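PDB 3CEB: D-aminoacid aminotransferase-like PLP-dependent enzyme from Haemophilus somnus, which probably acts as a pyridoxal-phosphate-dependent 4-amino-4-deoxychorismate lyase of the class IV aminotransferase family. Local coordinates for residues R88-V93 with C120-I125; M124-G129 with I174-L179; K130-S135 with K152-G157; L139-N144 with E183-I188. All coordinates share one frame; numbering follows the deposited sequence. Where two conformers were deposited one is given.

Contact 1. Residues R88-V93 with C120-I125; sequences RTFKPV and CDEIMI
Asp-121 and Thr-89 trade polar bonds where the two segments first meet. The carboxylate oxygen Asp-121 OD2 receives Arg-88 N at 2.7 Å along its anti lone pair. It also receives Thr-89 N at 3.2 Å, from 44° above the carboxylate plane, so one oxygen gathers two successive amides. In return Thr-89 OG1 accepts Asp-121 N at 3.0 Å; with chi1 at 55° the hydroxyl sits between its own N and carbonyl carbon, turned toward the amide of Asp-121. Short polar side chains suit such a place, since they reach backbone amides before regular pairing begins. Beyond them the backbones bond as parallel strands: Lys-91 N to Glu-122 O at 2.8 Å, Met-124 N to Lys-91 O at 2.7 Å and Val-93 N to Met-124 O at 2.8 Å. These strands are the two ends of a beta-alpha-beta crossover whose helix, 108-114, lies on the face of Val-93 and Ile-123. There the branched side chains cross at a slant, Val-93 CG2 resting 3.7 Å from Ile-123 CG2. On the other face the selenomethionine Met-124 lies beside Phe-90, and the carbonyl Ile-123 O meets the edge of that ring, 3.6 Å from Phe-90 CD2.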
loop_
_atom_site.group_PDB
_atom_site.type_symbol
_atom_site.label_atom_id
_atom_site.label_comp_id
_atom_site.label_asym_id
_atom_site.label_seq_id
_atom_site.Cartn_x
_atom_site.Cartn_y
_atom_site.Cartn_z
ATOM N N ARG A 88 -15.758 -3.745 -1.144
ATOM C CA ARG A 88 -16.866 -2.849 -0.795
ATOM C C ARG A 88 -17.287 -2.747 0.676
ATOM O O ARG A 88 -17.913 -1.776 1.067
ATOM C CB ARG A 88 -18.089 -3.254 -1.610
ATOM C CG ARG A 88 -18.034 -2.693 -3.000
ATOM C CD ARG A 88 -18.793 -3.544 -3.911
ATOM N NE ARG A 88 -18.923 -2.935 -5.232
ATOM C CZ ARG A 88 -19.258 -3.641 -6.310
ATOM N NH1 ARG A 88 -19.429 -4.952 -6.191
ATOM N NH2 ARG A 88 -19.389 -3.064 -7.498
ATOM N N THR A 89 -16.999 -3.768 1.471
ATOM C CA THR A 89 -17.432 -3.802 2.862
ATOM C C THR A 89 -16.208 -4.021 3.680
ATOM O O THR A 89 -15.285 -4.712 3.243
ATOM C CB THR A 89 -18.461 -4.900 3.143
ATOM O OG1 THR A 89 -17.932 -6.151 2.718
ATOM C CG2 THR A 89 -19.739 -4.646 2.406
ATOM N N PHE A 90 -16.189 -3.375 4.849
ATOM C CA PHE A 90 -15.010 -3.315 5.737
ATOM C C PHE A 90 -15.342 -3.504 7.206
ATOM O O PHE A 90 -16.092 -2.751 7.766
ATOM C CB PHE A 90 -14.310 -1.963 5.554
ATOM C CG PHE A 90 -13.797 -1.734 4.157
ATOM C CD1 PHE A 90 -14.618 -1.276 3.175
ATOM C CD2 PHE A 90 -12.491 -1.993 3.838
ATOM C CE1 PHE A 90 -14.147 -1.092 1.907
ATOM C CE2 PHE A 90 -12.028 -1.795 2.586
ATOM C CZ PHE A 90 -12.849 -1.352 1.621
ATOM N N LYS A 91 -14.744 -4.515 7.815
ATOM C CA LYS A 91 -14.959 -4.805 9.235
ATOM C C LYS A 91 -14.049 -3.995 10.147
ATOM O O LYS A 91 -12.822 -4.054 10.033
ATOM C CB LYS A 91 -14.776 -6.297 9.531
ATOM C CG LYS A 91 -15.013 -6.663 11.000
ATOM C CD LYS A 91 -16.412 -6.336 11.545
ATOM C CE LYS A 91 -17.231 -7.615 11.787
ATOM N NZ LYS A 91 -18.544 -7.297 12.446
ATOM N N PRO A 92 -14.652 -3.232 11.071
ATOM C CA PRO A 92 -13.766 -2.500 11.975
ATOM C C PRO A 92 -13.063 -3.479 12.916
ATOM O O PRO A 92 -13.711 -4.342 13.495
ATOM C CB PRO A 92 -14.720 -1.563 12.743
ATOM C CG PRO A 92 -16.031 -1.683 12.108
ATOM C CD PRO A 92 -16.070 -2.912 11.289
ATOM N N VAL A 93 -11.742 -3.364 13.018
ATOM C CA VAL A 93 -10.968 -4.231 13.894
ATOM C C VAL A 93 -10.162 -3.324 14.834
ATOM O O VAL A 93 -9.513 -2.380 14.409
ATOM C CB VAL A 93 -10.083 -5.226 13.058
ATOM C CG1 VAL A 93 -9.215 -6.065 13.954
ATOM C CG2 VAL A 93 -10.955 -6.128 12.249
ATOM N N CYS A 120 -17.316 -9.506 5.741
ATOM C CA CYS A 120 -16.793 -8.394 4.967
ATOM C C CYS A 120 -15.672 -8.711 3.995
ATOM O O CYS A 120 -14.975 -9.709 4.128
ATOM C CB CYS A 120 -16.250 -7.325 5.881
ATOM S SG CYS A 120 -17.536 -6.735 6.912
ATOM N N ASP A 121 -15.461 -7.791 3.063
ATOM C CA ASP A 121 -14.440 -7.987 2.055
ATOM C C ASP A 121 -13.055 -7.703 2.592
ATOM O O ASP A 121 -12.066 -8.051 1.965
ATOM C CB ASP A 121 -14.617 -7.038 0.899
ATOM C CG ASP A 121 -15.839 -7.290 0.131
ATOM O OD1 ASP A 121 -16.244 -8.454 0.026
ATOM O OD2 ASP A 121 -16.355 -6.301 -0.423
ATOM N N GLU A 122 -12.967 -7.022 3.719
ATOM C CA GLU A 122 -11.671 -6.640 4.223
ATOM C C GLU A 122 -11.873 -5.950 5.580
ATOM O O GLU A 122 -12.982 -5.990 6.148
ATOM C CB GLU A 122 -10.986 -5.851 3.103
ATOM C CG GLU A 122 -9.653 -5.205 3.280
ATOM C CD GLU A 122 -8.504 -6.015 3.810
ATOM O OE1 GLU A 122 -7.789 -6.758 3.105
ATOM O OE2 GLU A 122 -8.203 -5.741 4.959
ATOM N N ILE A 123 -10.819 -5.392 6.165
ATOM C CA ILE A 123 -10.958 -4.844 7.514
ATOM C C ILE A 123 -10.617 -3.381 7.519
ATOM O O ILE A 123 -10.175 -2.826 6.519
ATOM C CB ILE A 123 -10.110 -5.577 8.603
ATOM C CG1 ILE A 123 -8.600 -5.449 8.324
ATOM C CG2 ILE A 123 -10.525 -7.021 8.695
ATOM C CD1 ILE A 123 -7.683 -6.121 9.347
HETATM N N MSE A 124 -10.812 -2.776 8.675
HETATM C CA MSE A 124 -10.556 -1.376 8.864
HETATM C C MSE A 124 -9.970 -1.237 10.263
HETATM O O MSE A 124 -10.644 -1.464 11.256
HETATM C CB MSE A 124 -11.873 -0.635 8.697
HETATM C CG MSE A 124 -11.797 0.830 8.979
HETATM SE SE MSE A 124 -13.422 1.765 8.488
HETATM C CE MSE A 124 -13.014 1.877 6.618
ATOM N N ILE A 125 -8.676 -0.948 10.333
ATOM C CA ILE A 125 -7.968 -0.968 11.605
ATOM C C ILE A 125 -8.123 0.339 12.380
ATOM O O ILE A 125 -7.682 1.419 11.944
ATOM C CB ILE A 125 -6.485 -1.280 11.397
ATOM C CG1 ILE A 125 -6.314 -2.658 10.722
ATOM C CG2 ILE A 125 -5.761 -1.260 12.739
ATOM C CD1 ILE A 125 -4.981 -2.889 10.117
#

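Contact 2. Residues M124-G129 with I174-L179; sequences MIIRQG and IFFEDL
Gly-129 receives the amide of Phe-176 at the turn of a beta hairpin, where strand 122-127 folds back into strand 130-131. Gln-128 and Gly-129 both have positive phi, as in a type I' turn, and glycine adopts that backbone readily. The bond from Phe-176 N to Gly-129 O is 2.9 Å long and fairly straight at 162°, and the same oxygen has Phe-175 CA at 3.3 Å as a C-H donor. Below the turn the contact becomes apolar. Ile-126 lies roughly perpendicular to Phe-176, with its terminal CD1 3.7 Å from ring atom CD1 of Phe-176 and its CG2 branch near the Phe-176 CB. Phe-176 reaches it because CG stands anti to the backbone N (chi1 180°). Farther along, the selenium of Met-124 and the CD1 methyl of Leu-179 meet at 3.8 Å, the side chains lying alongside each other and pointing opposite ways; unbranched selenomethionine, in the conformer given, reaches far enough for this. In the next shell, the ring of Phe-94 meets that of Phe-176 edge-to-face, and Val-131 packs on both Ile-126 and Leu-179. The 3-10 turn 176-179 that presents these side chains is held by Leu-179 N to Phe-176 O at 3.1 Å. Phe-175, just before it, accepts Asp-178 N at its carbonyl, and its own N donates to Asp-178 OD2 at 2.8 Å.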
loop_
_atom_site.group_PDB
_atom_site.type_symbol
_atom_site.label_atom_id
_atom_site.label_comp_id
_atom_site.label_asym_id
_atom_site.label_seq_id
_atom_site.Cartn_x
_atom_site.Cartn_y
_atom_site.Cartn_z
HETATM N N MSE A 124 -10.812 -2.776 8.675
HETATM C CA MSE A 124 -10.556 -1.376 8.864
HETATM C C MSE A 124 -9.970 -1.237 10.263
HETATM O O MSE A 124 -10.644 -1.464 11.256
HETATM C CB MSE A 124 -11.873 -0.635 8.697
HETATM C CG MSE A 124 -11.797 0.830 8.979
HETATM SE SE MSE A 124 -13.422 1.765 8.488
HETATM C CE MSE A 124 -13.014 1.877 6.618
ATOM N N ILE A 125 -8.676 -0.948 10.333
ATOM C CA ILE A 125 -7.968 -0.968 11.605
ATOM C C ILE A 125 -8.123 0.339 12.380
ATOM O O ILE A 125 -7.682 1.419 11.944
ATOM C CB ILE A 125 -6.485 -1.280 11.397
ATOM C CG1 ILE A 125 -6.314 -2.658 10.722
ATOM C CG2 ILE A 125 -5.761 -1.260 12.739
ATOM C CD1 ILE A 125 -4.981 -2.889 10.117
ATOM N N ILE A 126 -8.745 0.208 13.541
ATOM C CA ILE A 126 -8.944 1.298 14.452
ATOM C C ILE A 126 -7.872 1.217 15.516
ATOM O O ILE A 126 -7.874 0.314 16.361
ATOM C CB ILE A 126 -10.325 1.212 15.111
ATOM C CG1 ILE A 126 -11.378 1.041 14.015
ATOM C CG2 ILE A 126 -10.587 2.441 15.954
ATOM C CD1 ILE A 126 -11.244 2.087 12.946
ATOM N N ARG A 127 -6.968 2.190 15.468
ATOM C CA ARG A 127 -5.834 2.264 16.367
ATOM C C ARG A 127 -5.876 3.563 17.145
ATOM O O ARG A 127 -5.782 4.655 16.571
ATOM C CB ARG A 127 -4.545 2.198 15.544
ATOM C CG ARG A 127 -3.240 2.299 16.333
ATOM C CD ARG A 127 -2.034 2.521 15.432
ATOM N NE ARG A 127 -0.822 2.619 16.222
ATOM C CZ ARG A 127 -0.401 3.728 16.826
ATOM N NH1 ARG A 127 -1.073 4.846 16.694
ATOM N NH2 ARG A 127 0.701 3.731 17.551
ATOM N N GLN A 128 -6.010 3.427 18.462
ATOM C CA GLN A 128 -5.962 4.567 19.354
ATOM C C GLN A 128 -6.981 5.593 18.913
ATOM O O GLN A 128 -6.672 6.765 18.786
ATOM C CB GLN A 128 -4.543 5.147 19.374
ATOM C CG GLN A 128 -3.627 4.292 20.263
ATOM C CD GLN A 128 -2.134 4.656 20.211
ATOM O OE1 GLN A 128 -1.757 5.828 20.254
ATOM N NE2 GLN A 128 -1.280 3.629 20.143
ATOM N N GLY A 129 -8.179 5.088 18.618
ATOM C CA GLY A 129 -9.386 5.880 18.330
ATOM C C GLY A 129 -9.512 6.334 16.883
ATOM O O GLY A 129 -10.522 6.922 16.467
ATOM N N ILE A 174 -9.373 11.278 11.080
ATOM C CA ILE A 174 -10.659 10.577 11.117
ATOM C C ILE A 174 -10.776 9.674 12.310
ATOM O O ILE A 174 -10.183 8.613 12.367
ATOM C CB ILE A 174 -10.880 9.680 9.882
ATOM C CG1 ILE A 174 -10.843 10.499 8.589
ATOM C CG2 ILE A 174 -12.206 8.951 9.990
ATOM C CD1 ILE A 174 -10.911 9.613 7.299
ATOM N N PHE A 175 -11.567 10.091 13.269
ATOM C CA PHE A 175 -11.808 9.257 14.451
ATOM C C PHE A 175 -12.834 8.256 14.080
ATOM O O PHE A 175 -13.597 8.479 13.158
ATOM C CB PHE A 175 -12.306 10.065 15.641
ATOM C CG PHE A 175 -11.286 10.993 16.189
ATOM C CD1 PHE A 175 -11.144 12.266 15.678
ATOM C CD2 PHE A 175 -10.455 10.605 17.215
ATOM C CE1 PHE A 175 -10.175 13.126 16.177
ATOM C CE2 PHE A 175 -9.496 11.480 17.720
ATOM C CZ PHE A 175 -9.349 12.727 17.188
ATOM N N PHE A 176 -12.848 7.150 14.808
ATOM C CA PHE A 176 -13.813 6.111 14.569
ATOM C C PHE A 176 -15.238 6.647 14.643
ATOM O O PHE A 176 -16.139 6.248 13.891
ATOM C CB PHE A 176 -13.618 5.024 15.590
ATOM C CG PHE A 176 -14.577 3.903 15.428
ATOM C CD1 PHE A 176 -14.591 3.171 14.239
ATOM C CD2 PHE A 176 -15.488 3.597 16.431
ATOM C CE1 PHE A 176 -15.491 2.133 14.060
ATOM C CE2 PHE A 176 -16.375 2.567 16.271
ATOM C CZ PHE A 176 -16.381 1.825 15.089
ATOM N N GLU A 177 -15.426 7.596 15.529
ATOM C CA GLU A 177 -16.739 8.190 15.719
ATOM C C GLU A 177 -17.191 8.944 14.481
ATOM O O GLU A 177 -18.368 9.268 14.298
ATOM C CB GLU A 177 -16.665 9.172 16.870
ATOM C CG GLU A 177 -16.145 8.567 18.133
ATOM C CD GLU A 177 -17.264 7.927 18.883
ATOM O OE1 GLU A 177 -18.266 7.534 18.219
ATOM O OE2 GLU A 177 -17.172 7.861 20.139
ATOM N N ASP A 178 -16.221 9.263 13.655
ATOM C CA ASP A 178 -16.448 10.057 12.450
ATOM C C ASP A 178 -17.028 9.239 11.302
ATOM O O ASP A 178 -17.492 9.813 10.339
ATOM C CB ASP A 178 -15.150 10.723 11.962
ATOM C CG ASP A 178 -14.724 11.900 12.844
ATOM O OD1 ASP A 178 -15.591 12.612 13.409
ATOM O OD2 ASP A 178 -13.506 12.126 12.927
ATOM N N LEU A 179 -17.020 7.918 11.401
ATOM C CA LEU A 179 -17.446 7.123 10.246
ATOM C C LEU A 179 -18.871 7.533 9.894
ATOM O O LEU A 179 -19.277 7.497 8.750
ATOM C CB LEU A 179 -17.329 5.613 10.494
ATOM C CG LEU A 179 -15.890 5.084 10.514
ATOM C CD1 LEU A 179 -15.796 3.591 10.895
ATOM C CD2 LEU A 179 -15.263 5.357 9.160
#

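Contact 3. Residues K130-S135 with K152-G157; sequences KVTDCS and KPLLEG
A carboxylate gripping two successive backbone amides joins 130-135, the chain leaving a short edge strand, to 152-157, the loop leading into helix 158-165. Asp-133 OD1 takes Leu-154 N at 2.8 Å, the donor lying 51° above the carboxylate plane. Asp-133 OD2 takes Leu-155 N at 2.9 Å on the syn side, closer to the plane and nearly straight at 166°. Aspartate is short and has two acceptors, so it can bind neighbouring amides at once and fix the rotation of its carboxylate. Asp-133 OD2 is also bonded to N1 of the pyridoxal phosphate carried by the modified lysine at position 103. As in related aminotransferases an acidic residue faces the pyridine nitrogen, consistent with keeping it protonated, though fold-type IV relatives commonly use glutamate; the loop amides position it as second shell. Beside the carboxylate, the ring carbon Pro-153 CB comes within 3.1 Å of Asp-133 OD1. Thr-132 packs over Leu-154 at a slant, with its CG2 methyl 4.0 Å from Leu-154 CD2 and its OG1 3.5 Å from Leu-154 CG. That buried hydroxyl is satisfied by Ile-125 O of the adjoining strand, which suits a threonine, polar on one branch and apolar on the other.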
loop_
_atom_site.group_PDB
_atom_site.type_symbol
_atom_site.label_atom_id
_atom_site.label_comp_id
_atom_site.label_asym_id
_atom_site.label_seq_id
_atom_site.Cartn_x
_atom_site.Cartn_y
_atom_site.Cartn_z
ATOM N N LYS A 130 -8.474 6.057 16.102
ATOM C CA LYS A 130 -8.410 6.585 14.754
ATOM C C LYS A 130 -8.530 5.491 13.707
ATOM O O LYS A 130 -8.104 4.347 13.915
ATOM C CB LYS A 130 -7.148 7.458 14.599
ATOM C CG LYS A 130 -6.938 8.377 15.810
ATOM C CD LYS A 130 -6.100 9.605 15.616
ATOM C CE LYS A 130 -5.287 9.870 16.918
ATOM N N VAL A 131 -9.198 5.846 12.610
ATOM C CA VAL A 131 -9.287 4.987 11.439
ATOM C C VAL A 131 -7.930 5.096 10.736
ATOM O O VAL A 131 -7.442 6.202 10.454
ATOM C CB VAL A 131 -10.388 5.447 10.451
ATOM C CG1 VAL A 131 -10.399 4.558 9.190
ATOM C CG2 VAL A 131 -11.722 5.475 11.135
ATOM N N THR A 132 -7.315 3.949 10.477
ATOM C CA THR A 132 -6.017 3.911 9.818
ATOM C C THR A 132 -6.128 3.211 8.482
ATOM O O THR A 132 -6.649 3.777 7.538
ATOM C CB THR A 132 -4.933 3.315 10.730
ATOM O OG1 THR A 132 -5.239 1.944 11.054
ATOM C CG2 THR A 132 -4.830 4.174 12.032
ATOM N N ASP A 133 -5.645 1.986 8.403
ATOM C CA ASP A 133 -5.578 1.271 7.145
ATOM C C ASP A 133 -6.449 0.010 7.117
ATOM O O ASP A 133 -6.921 -0.435 8.170
ATOM C CB ASP A 133 -4.138 0.807 6.908
ATOM C CG ASP A 133 -3.100 1.956 6.837
ATOM O OD1 ASP A 133 -3.376 3.144 7.131
ATOM O OD2 ASP A 133 -1.945 1.633 6.473
ATOM N N CYS A 134 -6.641 -0.575 5.923
ATOM C CA CYS A 134 -7.119 -1.955 5.840
ATOM C C CYS A 134 -5.846 -2.836 5.822
ATOM O O CYS A 134 -4.750 -2.308 5.949
ATOM C CB CYS A 134 -8.037 -2.235 4.641
ATOM S SG CYS A 134 -7.290 -2.111 3.037
ATOM N N SER A 135 -5.981 -4.162 5.693
ATOM C CA SER A 135 -4.814 -5.039 5.853
ATOM C C SER A 135 -3.874 -4.919 4.691
ATOM O O SER A 135 -2.685 -5.134 4.861
ATOM C CB SER A 135 -5.177 -6.514 5.993
ATOM O OG SER A 135 -5.319 -7.116 4.723
ATOM N N LYS A 152 -3.314 10.164 9.477
ATOM C CA LYS A 152 -2.349 9.238 10.179
ATOM C C LYS A 152 -2.525 7.768 9.903
ATOM O O LYS A 152 -2.975 7.030 10.757
ATOM C CB LYS A 152 -2.459 9.349 11.689
ATOM C CG LYS A 152 -1.296 10.067 12.310
ATOM C CD LYS A 152 -0.807 11.231 11.405
ATOM C CE LYS A 152 0.410 11.944 12.014
ATOM N NZ LYS A 152 1.012 12.893 11.043
ATOM N N PRO A 153 -2.150 7.324 8.720
ATOM C CA PRO A 153 -2.362 5.928 8.380
ATOM C C PRO A 153 -1.299 5.055 9.046
ATOM O O PRO A 153 -0.371 5.586 9.637
ATOM C CB PRO A 153 -2.150 5.930 6.888
ATOM C CG PRO A 153 -1.028 6.989 6.726
ATOM C CD PRO A 153 -1.349 8.050 7.718
ATOM N N LEU A 154 -1.406 3.738 8.959
ATOM C CA LEU A 154 -0.335 2.918 9.501
ATOM C C LEU A 154 0.828 3.123 8.547
ATOM O O LEU A 154 1.921 3.451 8.960
ATOM C CB LEU A 154 -0.704 1.442 9.543
ATOM C CG LEU A 154 -1.912 1.070 10.380
ATOM C CD1 LEU A 154 -2.167 -0.453 10.378
ATOM C CD2 LEU A 154 -1.727 1.653 11.814
ATOM N N LEU A 155 0.575 2.890 7.256
ATOM C CA LEU A 155 1.619 3.036 6.222
ATOM C C LEU A 155 1.281 4.146 5.235
ATOM O O LEU A 155 0.155 4.236 4.773
ATOM C CB LEU A 155 1.803 1.723 5.422
ATOM C CG LEU A 155 2.964 1.670 4.390
ATOM C CD1 LEU A 155 4.329 1.918 5.026
ATOM C CD2 LEU A 155 2.986 0.353 3.630
ATOM N N GLU A 156 2.250 4.974 4.892
ATOM C CA GLU A 156 2.035 5.944 3.850
ATOM C C GLU A 156 2.143 5.292 2.473
ATOM O O GLU A 156 3.237 5.146 1.887
ATOM C CB GLU A 156 3.040 7.069 3.962
ATOM C CG GLU A 156 2.778 7.959 5.136
ATOM C CD GLU A 156 3.796 9.036 5.245
ATOM O OE1 GLU A 156 4.534 9.258 4.286
ATOM O OE2 GLU A 156 3.862 9.676 6.286
ATOM N N GLY A 157 0.996 4.936 1.929
ATOM C CA GLY A 157 0.977 4.254 0.634
ATOM C C GLY A 157 1.485 5.059 -0.547
ATOM O O GLY A 157 1.434 6.298 -0.566
#

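Contact 4. Residues L139-N144 with E183-I188; sequences LIFRQN and EEIRLI
The guanidinium of Arg-142 has Glu-183 CB over one face and Glu-184 OE1 at an edge. Arg-142 NE donates to Glu-184 OE1 at 3.0 Å, almost within the guanidinium plane, although the two flat groups are turned 74° apart. Asn-144 O lies at another edge, held by a weak bond from NH1. The second acid is bound differently: Glu-183 OE2 stands 3.3 Å from Arg-142 NH1 but well out of the plane, a salt bridge of charge alone. Glu-184 in turn passes its other oxygen, OE2, to Arg-186, which grips it side-on with NE at 2.8 Å and NH2 at 3.1 Å, both from the same face of the carboxylate. Long, charged chains suit this partly exposed margin of the sheet, and the shared glutamate separates two arginines that would otherwise probably repel. The chain of Arg-142 leaves opposite its own amide nitrogen (chi1 -165°) and bends at chi3, which brings NE round to Glu-184. On the opposite face, the ring of Phe-141 and the side chain of Ile-185 lie side by side, with Phe-141 CE2 3.7 Å from Ile-185 CG2. On the Arg-186 face, Ile-140 CG2 meets Ile-188 CD1 at 3.8 Å, these side chains crossing at about a right angle. Main-chain bonds link Ile-140 and Arg-186 in both directions, and Arg-142 N reaches Glu-184 O at 2.9 Å. This is regular antiparallel pairing, in which 185-188 forms an outer strand of the mixed sheet whose Leu-139, Phe-141, Ile-185 face packs on Met-124 in the cofactor-binding class IV aminotransferase fold.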
loop_
_atom_site.group_PDB
_atom_site.type_symbol
_atom_site.label_atom_id
_atom_site.label_comp_id
_atom_site.label_asym_id
_atom_site.label_seq_id
_atom_site.Cartn_x
_atom_site.Cartn_y
_atom_site.Cartn_z
ATOM N N LEU A 139 -7.205 3.638 3.199
ATOM C CA LEU A 139 -8.642 3.804 3.025
ATOM C C LEU A 139 -9.041 5.235 2.664
ATOM O O LEU A 139 -8.373 6.203 3.033
ATOM C CB LEU A 139 -9.387 3.313 4.275
ATOM C CG LEU A 139 -9.300 1.830 4.633
ATOM C CD1 LEU A 139 -9.772 1.656 6.046
ATOM C CD2 LEU A 139 -10.037 0.881 3.669
ATOM N N ILE A 140 -10.129 5.323 1.890
ATOM C CA ILE A 140 -10.712 6.588 1.464
ATOM C C ILE A 140 -12.210 6.545 1.730
ATOM O O ILE A 140 -12.846 5.501 1.658
ATOM C CB ILE A 140 -10.401 6.943 -0.026
ATOM C CG1 ILE A 140 -11.003 5.934 -1.009
ATOM C CG2 ILE A 140 -8.910 7.017 -0.256
ATOM C CD1 ILE A 140 -10.877 6.361 -2.496
ATOM N N PHE A 141 -12.754 7.700 2.052
ATOM C CA PHE A 141 -14.124 7.819 2.497
ATOM C C PHE A 141 -14.797 8.936 1.750
ATOM O O PHE A 141 -14.251 10.007 1.611
ATOM C CB PHE A 141 -14.110 8.118 3.992
ATOM C CG PHE A 141 -13.446 7.034 4.810
ATOM C CD1 PHE A 141 -12.090 7.058 5.051
ATOM C CD2 PHE A 141 -14.183 5.964 5.311
ATOM C CE1 PHE A 141 -11.473 6.021 5.774
ATOM C CE2 PHE A 141 -13.587 4.941 6.048
ATOM C CZ PHE A 141 -12.225 4.960 6.266
ATOM N N ARG A 142 -15.989 8.691 1.246
ATOM C CA ARG A 142 -16.631 9.695 0.416
ATOM C C ARG A 142 -17.469 10.647 1.233
ATOM O O ARG A 142 -18.219 10.250 2.072
ATOM C CB ARG A 142 -17.457 9.043 -0.698
ATOM C CG ARG A 142 -17.855 10.019 -1.791
ATOM C CD ARG A 142 -18.482 9.313 -3.013
ATOM N NE ARG A 142 -19.696 8.536 -2.695
ATOM C CZ ARG A 142 -20.896 9.061 -2.414
ATOM N NH1 ARG A 142 -21.067 10.392 -2.375
ATOM N NH2 ARG A 142 -21.930 8.258 -2.148
ATOM N N GLN A 143 -17.295 11.927 0.978
ATOM C CA GLN A 143 -18.095 12.947 1.623
ATOM C C GLN A 143 -18.388 14.019 0.617
ATOM O O GLN A 143 -17.490 14.600 0.010
ATOM C CB GLN A 143 -17.368 13.551 2.803
ATOM C CG GLN A 143 -18.258 14.367 3.662
ATOM C CD GLN A 143 -17.571 14.800 4.909
ATOM O OE1 GLN A 143 -16.628 15.575 4.841
ATOM N NE2 GLN A 143 -18.017 14.293 6.065
ATOM N N ASN A 144 -19.659 14.286 0.429
ATOM C CA ASN A 144 -20.037 15.175 -0.645
ATOM C C ASN A 144 -19.579 14.536 -1.941
ATOM O O ASN A 144 -19.967 13.396 -2.292
ATOM C CB ASN A 144 -19.344 16.524 -0.472
ATOM C CG ASN A 144 -20.090 17.422 0.501
ATOM O OD1 ASN A 144 -20.914 16.936 1.290
ATOM N ND2 ASN A 144 -19.839 18.739 0.428
ATOM N N GLU A 183 -20.122 8.480 3.440
ATOM C CA GLU A 183 -21.141 7.851 2.627
ATOM C C GLU A 183 -20.741 6.563 1.958
ATOM O O GLU A 183 -21.581 5.849 1.437
ATOM C CB GLU A 183 -21.523 8.819 1.526
ATOM C CG GLU A 183 -21.980 10.178 2.044
ATOM C CD GLU A 183 -22.357 11.109 0.937
ATOM O OE1 GLU A 183 -23.493 11.035 0.432
ATOM O OE2 GLU A 183 -21.502 11.923 0.568
ATOM N N GLU A 184 -19.456 6.254 1.997
ATOM C CA GLU A 184 -18.915 5.140 1.248
ATOM C C GLU A 184 -17.464 4.979 1.613
ATOM O O GLU A 184 -16.809 5.970 1.894
ATOM C CB GLU A 184 -19.022 5.437 -0.244
ATOM C CG GLU A 184 -18.594 4.285 -1.133
ATOM C CD GLU A 184 -18.655 4.586 -2.631
ATOM O OE1 GLU A 184 -19.275 5.569 -3.052
ATOM O OE2 GLU A 184 -18.067 3.812 -3.408
ATOM N N ILE A 185 -16.986 3.734 1.613
ATOM C CA ILE A 185 -15.614 3.386 1.965
ATOM C C ILE A 185 -14.968 2.603 0.844
ATOM O O ILE A 185 -15.596 1.728 0.251
ATOM C CB ILE A 185 -15.538 2.436 3.212
ATOM C CG1 ILE A 185 -16.418 2.952 4.365
ATOM C CG2 ILE A 185 -14.064 2.221 3.650
ATOM C CD1 ILE A 185 -16.298 2.152 5.625
ATOM N N ARG A 186 -13.711 2.892 0.547
ATOM C CA ARG A 186 -12.993 2.105 -0.442
ATOM C C ARG A 186 -11.548 1.947 -0.085
ATOM O O ARG A 186 -11.018 2.687 0.750
ATOM C CB ARG A 186 -13.063 2.725 -1.830
ATOM C CG ARG A 186 -14.372 2.504 -2.508
ATOM C CD ARG A 186 -14.240 2.880 -3.958
ATOM N NE ARG A 186 -15.470 3.475 -4.482
ATOM C CZ ARG A 186 -15.589 4.001 -5.705
ATOM N NH1 ARG A 186 -14.535 3.983 -6.525
ATOM N NH2 ARG A 186 -16.753 4.543 -6.102
ATOM N N LEU A 187 -10.907 0.964 -0.685
ATOM C CA LEU A 187 -9.499 0.817 -0.540
ATOM C C LEU A 187 -8.643 1.368 -1.658
ATOM O O LEU A 187 -9.031 1.405 -2.770
ATOM C CB LEU A 187 -9.128 -0.590 -0.104
ATOM C CG LEU A 187 -8.972 -1.783 -1.016
ATOM C CD1 LEU A 187 -7.931 -1.611 -2.016
ATOM C CD2 LEU A 187 -8.646 -2.892 -0.162
ATOM N N ILE A 188 -7.477 1.843 -1.325
ATOM C CA ILE A 188 -6.508 2.231 -2.358
ATOM C C ILE A 188 -5.137 1.585 -2.058
ATOM O O ILE A 188 -4.716 1.469 -0.902
ATOM C CB ILE A 188 -6.303 3.770 -2.470
ATOM C CG1 ILE A 188 -5.908 4.353 -1.119
ATOM C CG2 ILE A 188 -7.497 4.493 -3.053
ATOM C CD1 ILE A 188 -5.435 5.833 -1.255
#

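Strand 122-127 ties the first three contacts together: contacts 1 and 2 share Met-124 and Ile-125, and Val-93 O of contact 1 probably bonds to Ile-126 N of contact 2 at 2.8 Å. Contact 3 continues the same sheet on the other side, where Ile-125 N lies 2.8 Å from Asp-133 O. Glu-122 OE2 of contact 1 and Ser-135 N of contact 3 are likewise 2.8 Å apart. Contact 4 belongs to a second sheet that stacks on the first, Phe-90 CE2 approaching Leu-139 CD2 at 3.5 Å, with its centre about 12 Å from that of contact 1. Of the four, contact 3 reaches the cofactor directly, through Asp-133, and weakly through Ser-135 O.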